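Local structure of D-ribulose-5-phosphate 3-epimerase, putative (Plasmodium falciparum, 1TQX) at residues I8-L13 against T202-A207; L37-M42 against F67-M72; V142-V147 against L174-D179. The protein probably interconverts D-ribulose 5-phosphate and D-xylulose 5-phosphate, as a metal-dependent TIM-barrel epimerase that carries a zinc ion. All blocks are in the same frame, centred on the assembly; numbering follows the deposited sequence.

Contact 1. Residues I8-L13 against T202-A207. With SO4 (sulfate ion), chain C.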
loop_
_atom_site.group_PDB
_atom_site.type_symbol
_atom_site.label_atom_id
_atom_site.label_comp_id
_atom_site.label_asym_id
_atom_site.label_seq_id
_atom_site.Cartn_x
_atom_site.Cartn_y
_atom_site.Cartn_z
ATOM N N ILE A 8 3.528 7.497 -6.372
ATOM C CA ILE A 8 2.104 7.349 -6.624
ATOM C C ILE A 8 1.880 5.883 -6.994
ATOM O O ILE A 8 2.523 5.361 -7.909
ATOM C CB ILE A 8 1.633 8.255 -7.782
ATOM C CG1 ILE A 8 1.994 9.711 -7.477
ATOM C CG2 ILE A 8 0.128 8.117 -7.974
ATOM C CD1 ILE A 8 1.452 10.216 -6.156
ATOM N N ALA A 9 0.980 5.221 -6.272
ATOM C CA ALA A 9 0.694 3.811 -6.520
ATOM C C ALA A 9 -0.795 3.559 -6.754
ATOM O O ALA A 9 -1.547 3.320 -5.811
ATOM C CB ALA A 9 1.191 2.971 -5.342
ATOM N N PRO A 10 -1.234 3.600 -8.023
ATOM C CA PRO A 10 -2.641 3.374 -8.376
ATOM C C PRO A 10 -3.100 1.994 -7.901
ATOM O O PRO A 10 -2.395 1.000 -8.084
ATOM C CB PRO A 10 -2.639 3.481 -9.902
ATOM C CG PRO A 10 -1.474 4.419 -10.185
ATOM C CD PRO A 10 -0.431 3.905 -9.222
ATOM N N SER A 11 -4.279 1.937 -7.291
ATOM C CA SER A 11 -4.820 0.675 -6.792
ATOM C C SER A 11 -5.698 0.032 -7.863
ATOM O O SER A 11 -6.783 0.531 -8.155
ATOM C CB SER A 11 -5.638 0.924 -5.521
ATOM O OG SER A 11 -6.099 -0.301 -4.978
ATOM N N VAL A 12 -5.230 -1.079 -8.434
ATOM C CA VAL A 12 -5.950 -1.777 -9.506
ATOM C C VAL A 12 -7.334 -2.313 -9.148
ATOM O O VAL A 12 -8.107 -2.681 -10.029
ATOM C CB VAL A 12 -5.115 -2.960 -10.081
ATOM C CG1 VAL A 12 -3.814 -2.437 -10.657
ATOM C CG2 VAL A 12 -4.839 -3.999 -8.994
ATOM N N LEU A 13 -7.639 -2.364 -7.858
ATOM C CA LEU A 13 -8.938 -2.847 -7.396
ATOM C C LEU A 13 -10.039 -1.981 -8.012
ATOM O O LEU A 13 -11.146 -2.457 -8.281
ATOM C CB LEU A 13 -9.007 -2.755 -5.866
ATOM C CG LEU A 13 -10.203 -3.370 -5.134
ATOM C CD1 LEU A 13 -10.049 -4.882 -5.065
ATOM C CD2 LEU A 13 -10.280 -2.792 -3.724
ATOM N N THR A 202 -10.168 4.938 -7.036
ATOM C CA THR A 202 -11.220 5.658 -7.732
ATOM C C THR A 202 -10.783 6.976 -8.370
ATOM O O THR A 202 -11.089 7.236 -9.538
ATOM C CB THR A 202 -12.389 5.963 -6.776
ATOM O OG1 THR A 202 -12.838 4.747 -6.163
ATOM C CG2 THR A 202 -13.544 6.594 -7.537
ATOM N N SER A 203 -10.063 7.799 -7.612
ATOM C CA SER A 203 -9.628 9.108 -8.100
ATOM C C SER A 203 -8.729 9.078 -9.331
ATOM O O SER A 203 -8.613 10.080 -10.041
ATOM C CB SER A 203 -8.941 9.894 -6.976
ATOM O OG SER A 203 -7.657 9.386 -6.670
ATOM N N ILE A 204 -8.083 7.942 -9.580
ATOM C CA ILE A 204 -7.219 7.822 -10.745
ATOM C C ILE A 204 -7.917 7.067 -11.879
ATOM O O ILE A 204 -7.985 7.558 -13.007
ATOM C CB ILE A 204 -5.887 7.116 -10.385
ATOM C CG1 ILE A 204 -5.030 8.053 -9.525
ATOM C CG2 ILE A 204 -5.132 6.733 -11.650
ATOM C CD1 ILE A 204 -3.711 7.443 -9.051
ATOM N N PHE A 205 -8.456 5.885 -11.582
ATOM C CA PHE A 205 -9.114 5.095 -12.619
ATOM C C PHE A 205 -10.445 5.649 -13.129
ATOM O O PHE A 205 -10.930 5.222 -14.176
ATOM C CB PHE A 205 -9.281 3.641 -12.156
ATOM C CG PHE A 205 -7.986 2.874 -12.128
ATOM C CD1 PHE A 205 -7.306 2.660 -10.935
ATOM C CD2 PHE A 205 -7.409 2.421 -13.320
ATOM C CE1 PHE A 205 -6.061 2.008 -10.924
ATOM C CE2 PHE A 205 -6.168 1.772 -13.319
ATOM C CZ PHE A 205 -5.493 1.567 -12.119
ATOM N N ASN A 206 -11.036 6.592 -12.401
ATOM C CA ASN A 206 -12.290 7.196 -12.844
ATOM C C ASN A 206 -12.066 8.669 -13.167
ATOM O O ASN A 206 -13.014 9.428 -13.348
ATOM C CB ASN A 206 -13.374 7.058 -11.769
ATOM C CG ASN A 206 -13.770 5.613 -11.524
ATOM O OD1 ASN A 206 -14.104 4.880 -12.459
ATOM N ND2 ASN A 206 -13.742 5.198 -10.263
ATOM N N ALA A 207 -10.800 9.065 -13.247
ATOM C CA ALA A 207 -10.452 10.449 -13.541
ATOM C C ALA A 207 -10.712 10.810 -14.996
ATOM O O ALA A 207 -10.695 9.948 -15.882
ATOM C CB ALA A 207 -8.991 10.703 -13.207
HETATM S S SO4 C . -10.082 4.280 -3.019
HETATM O O1 SO4 C . -8.683 4.210 -3.481
HETATM O O2 SO4 C . -10.208 3.590 -1.723
HETATM O O3 SO4 C . -10.464 5.685 -2.834
HETATM O O4 SO4 C . -10.967 3.654 -4.024
#
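I204 turns CG1 away from its own carbonyl carbon (chi1 -71°) and then runs straight on (chi2 177°), which carries CD1 out to I8 and P10. In F205 a like first torsion, -72°, brings the ring up to P10, S11 and V12. CD1 of I204 is the shared point of the aliphatic part: it lies 3.9 Å from CG of P10 and 4.0 Å from CG2 of I8. A long, slim branch suits this place, since it spans from the short helix 202-205 to the strand. CE1 of F205 sits 3.9 Å from CB of P10 and 4.0 Å from CA of V12, and the carbonyl of S11 approaches the ring obliquely, its O 3.2 Å from F205 CE1. The compact, rigid proline ring offers both large side chains an apolar surface, CG to I204 and CB to F205, and M27 of helix 20-29 packs against both I204 and F205.

At the start of the same helix, T202 meets a sulfate ion: its OG1 donates to O4 of the sulfate at 3.0 Å, while its backbone N makes a weak, longer bond to that same O4, with G153 N adding another bond to the ion. The sulfate probably comes from the crystallisation liquor, but T202 is a predicted substrate residue, and an anion at a helix N-terminus is consistent with the phosphate-binding site of a TIM barrel.

Contact 2. Residues L37-M42 against F67-M72. With ZN (zinc ion), chain D.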
loop_
_atom_site.group_PDB
_atom_site.type_symbol
_atom_site.label_atom_id
_atom_site.label_comp_id
_atom_site.label_asym_id
_atom_site.label_seq_id
_atom_site.Cartn_x
_atom_site.Cartn_y
_atom_site.Cartn_z
ATOM N N LEU A 37 -1.420 -3.675 -5.545
ATOM C CA LEU A 37 -2.229 -4.878 -5.716
ATOM C C LEU A 37 -2.868 -5.377 -4.420
ATOM O O LEU A 37 -2.193 -5.959 -3.570
ATOM C CB LEU A 37 -1.344 -5.980 -6.323
ATOM C CG LEU A 37 -0.603 -5.535 -7.591
ATOM C CD1 LEU A 37 0.617 -6.418 -7.866
ATOM C CD2 LEU A 37 -1.582 -5.569 -8.760
ATOM N N ASP A 38 -4.172 -5.154 -4.280
ATOM C CA ASP A 38 -4.908 -5.580 -3.088
ATOM C C ASP A 38 -5.385 -7.029 -3.138
ATOM O O ASP A 38 -6.225 -7.381 -3.962
ATOM C CB ASP A 38 -6.129 -4.676 -2.861
ATOM C CG ASP A 38 -5.746 -3.284 -2.408
ATOM O OD1 ASP A 38 -4.884 -3.169 -1.522
ATOM O OD2 ASP A 38 -6.316 -2.302 -2.921
ATOM N N VAL A 39 -4.858 -7.847 -2.231
ATOM C CA VAL A 39 -5.221 -9.262 -2.135
ATOM C C VAL A 39 -6.135 -9.433 -0.917
ATOM O O VAL A 39 -5.735 -9.134 0.207
ATOM C CB VAL A 39 -3.962 -10.136 -1.960
ATOM C CG1 VAL A 39 -4.342 -11.616 -1.909
ATOM C CG2 VAL A 39 -2.992 -9.876 -3.123
ATOM N N MET A 40 -7.360 -9.901 -1.150
ATOM C CA MET A 40 -8.359 -10.094 -0.090
ATOM C C MET A 40 -8.869 -11.537 -0.155
ATOM O O MET A 40 -9.132 -12.051 -1.245
ATOM C CB MET A 40 -9.509 -9.102 -0.294
ATOM C CG MET A 40 -9.039 -7.658 -0.391
ATOM S SD MET A 40 -10.374 -6.582 -0.902
ATOM C CE MET A 40 -9.602 -4.958 -0.736
ATOM N N ASP A 41 -9.021 -12.179 1.006
ATOM C CA ASP A 41 -9.426 -13.589 1.046
ATOM C C ASP A 41 -10.802 -13.927 1.607
ATOM O O ASP A 41 -11.044 -15.072 1.991
ATOM C CB ASP A 41 -8.376 -14.395 1.827
ATOM C CG ASP A 41 -8.330 -14.028 3.307
ATOM O OD1 ASP A 41 -9.050 -13.092 3.722
ATOM O OD2 ASP A 41 -7.572 -14.681 4.061
ATOM N N MET A 42 -11.691 -12.943 1.673
ATOM C CA MET A 42 -13.043 -13.142 2.193
ATOM C C MET A 42 -13.055 -13.565 3.668
ATOM O O MET A 42 -14.100 -13.946 4.204
ATOM C CB MET A 42 -13.786 -14.179 1.340
ATOM C CG MET A 42 -15.294 -14.224 1.582
ATOM S SD MET A 42 -16.092 -12.602 1.390
ATOM C CE MET A 42 -16.163 -12.494 -0.358
ATOM N N PHE A 67 5.978 -3.782 -8.050
ATOM C CA PHE A 67 4.829 -4.550 -7.578
ATOM C C PHE A 67 4.645 -4.422 -6.068
ATOM O O PHE A 67 5.396 -5.005 -5.281
ATOM C CB PHE A 67 4.985 -6.029 -7.973
ATOM C CG PHE A 67 4.453 -6.355 -9.350
ATOM C CD1 PHE A 67 4.734 -5.539 -10.449
ATOM C CD2 PHE A 67 3.684 -7.499 -9.552
ATOM C CE1 PHE A 67 4.251 -5.868 -11.726
ATOM C CE2 PHE A 67 3.199 -7.834 -10.825
ATOM C CZ PHE A 67 3.484 -7.019 -11.909
ATOM N N ASP A 68 3.639 -3.651 -5.669
ATOM C CA ASP A 68 3.348 -3.416 -4.261
ATOM C C ASP A 68 2.087 -4.199 -3.867
ATOM O O ASP A 68 0.962 -3.801 -4.174
ATOM C CB ASP A 68 3.185 -1.906 -4.059
ATOM C CG ASP A 68 2.762 -1.535 -2.665
ATOM O OD1 ASP A 68 3.253 -2.144 -1.689
ATOM O OD2 ASP A 68 1.944 -0.595 -2.551
ATOM N N VAL A 69 2.296 -5.318 -3.179
ATOM C CA VAL A 69 1.199 -6.198 -2.777
ATOM C C VAL A 69 0.723 -5.993 -1.345
ATOM O O VAL A 69 1.485 -6.163 -0.392
ATOM C CB VAL A 69 1.592 -7.692 -2.956
ATOM C CG1 VAL A 69 0.368 -8.575 -2.752
ATOM C CG2 VAL A 69 2.188 -7.916 -4.349
ATOM N N HIS A 70 -0.550 -5.631 -1.204
ATOM C CA HIS A 70 -1.150 -5.411 0.106
ATOM C C HIS A 70 -1.935 -6.673 0.454
ATOM O O HIS A 70 -2.993 -6.931 -0.117
ATOM C CB HIS A 70 -2.088 -4.197 0.062
ATOM C CG HIS A 70 -2.739 -3.882 1.373
ATOM N ND1 HIS A 70 -3.643 -2.850 1.521
ATOM C CD2 HIS A 70 -2.635 -4.467 2.590
ATOM C CE1 HIS A 70 -4.069 -2.815 2.771
ATOM N NE2 HIS A 70 -3.473 -3.786 3.440
ATOM N N LEU A 71 -1.410 -7.451 1.393
ATOM C CA LEU A 71 -2.039 -8.697 1.807
ATOM C C LEU A 71 -3.081 -8.524 2.908
ATOM O O LEU A 71 -2.753 -8.546 4.090
ATOM C CB LEU A 71 -0.964 -9.688 2.272
ATOM C CG LEU A 71 0.086 -10.053 1.212
ATOM C CD1 LEU A 71 1.286 -10.735 1.869
ATOM C CD2 LEU A 71 -0.549 -10.953 0.162
ATOM N N MET A 72 -4.336 -8.330 2.516
ATOM C CA MET A 72 -5.421 -8.208 3.489
ATOM C C MET A 72 -5.965 -9.625 3.605
ATOM O O MET A 72 -7.084 -9.917 3.184
ATOM C CB MET A 72 -6.508 -7.260 2.978
ATOM C CG MET A 72 -6.098 -5.796 3.032
ATOM S SD MET A 72 -7.286 -4.667 2.266
ATOM C CE MET A 72 -6.562 -4.473 0.645
HETATM ZN ZN ZN D . -4.206 -1.567 -0.302
#
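Strands 37-40 and 67-72 run parallel with a 23° angle between their axes, joined by four backbone hydrogen bonds from L37 N to D68 O through to M72 N to V39 O. With helix 52-58 they form a beta-alpha-beta unit of the TIM barrel, and L37 and V39 on the outer face pack against I55 of that helix. There CD1 of L37 reaches CD2 of F67 at 3.7 Å, approaching the ring obliquely, while CG2 of V39 lies 3.6 Å from CG1 of V69. Branched aliphatic residues fill this layer between strands and helix.

D38 and H70 stand side by side on the inner face and share the zinc ion. H70 has CG anti to its backbone N (chi1 -179°), which extends the imidazole inward and presents ND1 to the metal at 2.3 Å; D38 binds through OD1 at 2.1 Å. H36 and D179 complete the zinc site. NE2 of H70 is hydrogen-bonded to H92, so both ring nitrogens are engaged and the ring's rotation is fixed, while D68 OD2 bonds H36 ND1 and so positions another ligand from the second shell. D38 is also the predicted proton acceptor.

M72 places CG over one face of the H70 imidazole, 3.3 Å above its plane and toward the rim. Beyond it the thioether bends at chi3, and SD of M72 lies 3.8 Å from CE of M40.

Contact 3. Residues V142-V147 against L174-D179. With ZN (zinc ion), chain D.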
loop_
_atom_site.group_PDB
_atom_site.type_symbol
_atom_site.label_atom_id
_atom_site.label_comp_id
_atom_site.label_asym_id
_atom_site.label_seq_id
_atom_site.Cartn_x
_atom_site.Cartn_y
_atom_site.Cartn_z
ATOM N N VAL A 142 5.089 1.569 6.199
ATOM C CA VAL A 142 3.963 1.386 7.101
ATOM C C VAL A 142 2.772 1.915 6.307
ATOM O O VAL A 142 2.786 3.057 5.848
ATOM C CB VAL A 142 4.084 2.195 8.407
ATOM C CG1 VAL A 142 2.774 2.105 9.187
ATOM C CG2 VAL A 142 5.213 1.639 9.260
ATOM N N LEU A 143 1.765 1.070 6.118
ATOM C CA LEU A 143 0.576 1.457 5.368
ATOM C C LEU A 143 -0.529 1.831 6.353
ATOM O O LEU A 143 -1.117 0.963 6.999
ATOM C CB LEU A 143 0.125 0.284 4.477
ATOM C CG LEU A 143 -0.930 0.495 3.380
ATOM C CD1 LEU A 143 -1.080 -0.809 2.591
ATOM C CD2 LEU A 143 -2.261 0.900 3.978
ATOM N N VAL A 144 -0.789 3.130 6.472
ATOM C CA VAL A 144 -1.820 3.643 7.361
ATOM C C VAL A 144 -3.146 3.657 6.600
ATOM O O VAL A 144 -3.329 4.462 5.688
ATOM C CB VAL A 144 -1.490 5.093 7.829
ATOM C CG1 VAL A 144 -2.641 5.659 8.655
ATOM C CG2 VAL A 144 -0.200 5.101 8.643
ATOM N N MET A 145 -4.056 2.752 6.952
ATOM C CA MET A 145 -5.357 2.715 6.290
ATOM C C MET A 145 -6.109 3.981 6.677
ATOM O O MET A 145 -6.206 4.309 7.863
ATOM C CB MET A 145 -6.180 1.502 6.739
ATOM C CG MET A 145 -5.682 0.149 6.245
ATOM S SD MET A 145 -5.591 0.027 4.440
ATOM C CE MET A 145 -7.281 0.313 3.959
ATOM N N THR A 146 -6.630 4.694 5.684
ATOM C CA THR A 146 -7.394 5.907 5.959
ATOM C C THR A 146 -8.879 5.626 5.748
ATOM O O THR A 146 -9.703 6.542 5.678
ATOM C CB THR A 146 -6.928 7.085 5.079
ATOM O OG1 THR A 146 -6.786 6.656 3.720
ATOM C CG2 THR A 146 -5.589 7.619 5.586
ATOM N N VAL A 147 -9.202 4.339 5.656
ATOM C CA VAL A 147 -10.568 3.872 5.496
ATOM C C VAL A 147 -10.637 2.432 6.013
ATOM O O VAL A 147 -9.604 1.780 6.159
ATOM C CB VAL A 147 -11.007 3.904 4.012
ATOM C CG1 VAL A 147 -10.447 2.696 3.255
ATOM C CG2 VAL A 147 -12.503 3.934 3.932
ATOM N N LEU A 174 11.454 6.392 7.158
ATOM C CA LEU A 174 10.422 5.387 6.946
ATOM C C LEU A 174 9.428 5.811 5.867
ATOM O O LEU A 174 8.966 6.953 5.847
ATOM C CB LEU A 174 9.677 5.135 8.255
ATOM C CG LEU A 174 8.463 4.207 8.224
ATOM C CD1 LEU A 174 8.900 2.770 7.931
ATOM C CD2 LEU A 174 7.754 4.281 9.566
ATOM N N ASN A 175 9.118 4.892 4.959
ATOM C CA ASN A 175 8.137 5.169 3.911
ATOM C C ASN A 175 6.768 5.086 4.585
ATOM O O ASN A 175 6.459 4.099 5.260
ATOM C CB ASN A 175 8.216 4.121 2.788
ATOM C CG ASN A 175 9.428 4.311 1.886
ATOM O OD1 ASN A 175 9.521 5.296 1.150
ATOM N ND2 ASN A 175 10.362 3.363 1.936
ATOM N N ILE A 176 5.963 6.131 4.428
ATOM C CA ILE A 176 4.629 6.153 5.017
ATOM C C ILE A 176 3.626 6.200 3.876
ATOM O O ILE A 176 3.606 7.132 3.072
ATOM C CB ILE A 176 4.444 7.360 5.958
ATOM C CG1 ILE A 176 5.447 7.266 7.118
ATOM C CG2 ILE A 176 3.021 7.373 6.511
ATOM C CD1 ILE A 176 5.508 8.504 8.003
ATOM N N GLN A 177 2.801 5.164 3.815
ATOM C CA GLN A 177 1.813 5.002 2.761
ATOM C C GLN A 177 0.393 5.194 3.304
ATOM O O GLN A 177 0.080 4.757 4.410
ATOM C CB GLN A 177 1.994 3.594 2.165
ATOM C CG GLN A 177 1.147 3.259 0.959
ATOM C CD GLN A 177 1.498 1.895 0.390
ATOM O OE1 GLN A 177 1.619 0.919 1.132
ATOM N NE2 GLN A 177 1.657 1.817 -0.930
ATOM N N VAL A 178 -0.453 5.875 2.536
ATOM C CA VAL A 178 -1.838 6.100 2.945
ATOM C C VAL A 178 -2.705 5.420 1.908
ATOM O O VAL A 178 -2.386 5.431 0.720
ATOM C CB VAL A 178 -2.180 7.608 3.061
ATOM C CG1 VAL A 178 -1.497 8.178 4.297
ATOM C CG2 VAL A 178 -1.738 8.358 1.815
ATOM N N ASP A 179 -3.814 4.847 2.353
ATOM C CA ASP A 179 -4.658 4.072 1.457
ATOM C C ASP A 179 -6.125 4.136 1.872
ATOM O O ASP A 179 -6.482 3.713 2.971
ATOM C CB ASP A 179 -4.108 2.640 1.504
ATOM C CG ASP A 179 -4.866 1.656 0.639
ATOM O OD1 ASP A 179 -4.419 0.485 0.635
ATOM O OD2 ASP A 179 -5.867 2.015 -0.020
HETATM ZN ZN ZN D . -4.206 -1.567 -0.302
#
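D179 holds the zinc ion through OD1 at 2.3 Å, its carboxylate carried inward by a fully extended side chain (chi1 179°). OD2 stays 4.0 Å from the metal, so the carboxylate binds through one oxygen; H36, D38 and H70 supply the other ligands. An aspartate suits the place: its short side chain, extended from the strand, sets one carboxylate oxygen at the metal with few torsions left to vary. D179 is also the predicted proton donor. Its backbone O accepts T146 N at 2.9 Å, with the donor 42° out of the carbonyl plane, which ties the end of strand 175-179 to the loop that follows strand 142-145.

Parallel strands 142-145 and 175-179 are otherwise joined by bonds that include Q177 N to V142 O and V144 N to Q177 O, whereas D179 N to V144 O is weak. Q177 extends from the strand on the same face as D179, and its NE2 bonds OD2 of D68. Its OE1 lies against L143, 3.4 Å from CG.

L143 touches both polar residues from the next strand: CD2 meets CB of D179 at 3.5 Å, while CD1 lies near Q177 OE1. M145 runs alongside D179, its bent chain bringing CE 3.6 Å from D179 O. Leucine and methionine thus both pack on the aspartate from the neighbouring strand. On the other face V142, V144 and I176 pack on L167 of helix 161-170, and CG2 of V142 also meets CD2 of L174. Strand, helix and strand form a beta-alpha-beta unit of the TIM barrel, with the zinc site at the C-terminal ends of its strands.

How the contacts relate
All three contacts belong to one eight-stranded parallel barrel, with centres 14 to 16 Å apart. Contacts 2 and 3 follow each other along the chain, each pairing the two strands of a beta-alpha-beta unit, and both lie within the loop closed by contact 1, which brings the first strand against the short helix after the last. Contacts 2 and 3 meet at the zinc ion and through the bond of Q177 to D68. Contact 1 touches contact 2 where S11 OG lies 2.9 Å from D38 OD2, but does not touch contact 3. Residues remote in sequence thus converge around the metal, with the sulfate held by T202 a little way off, consistent with a site for a sugar phosphate.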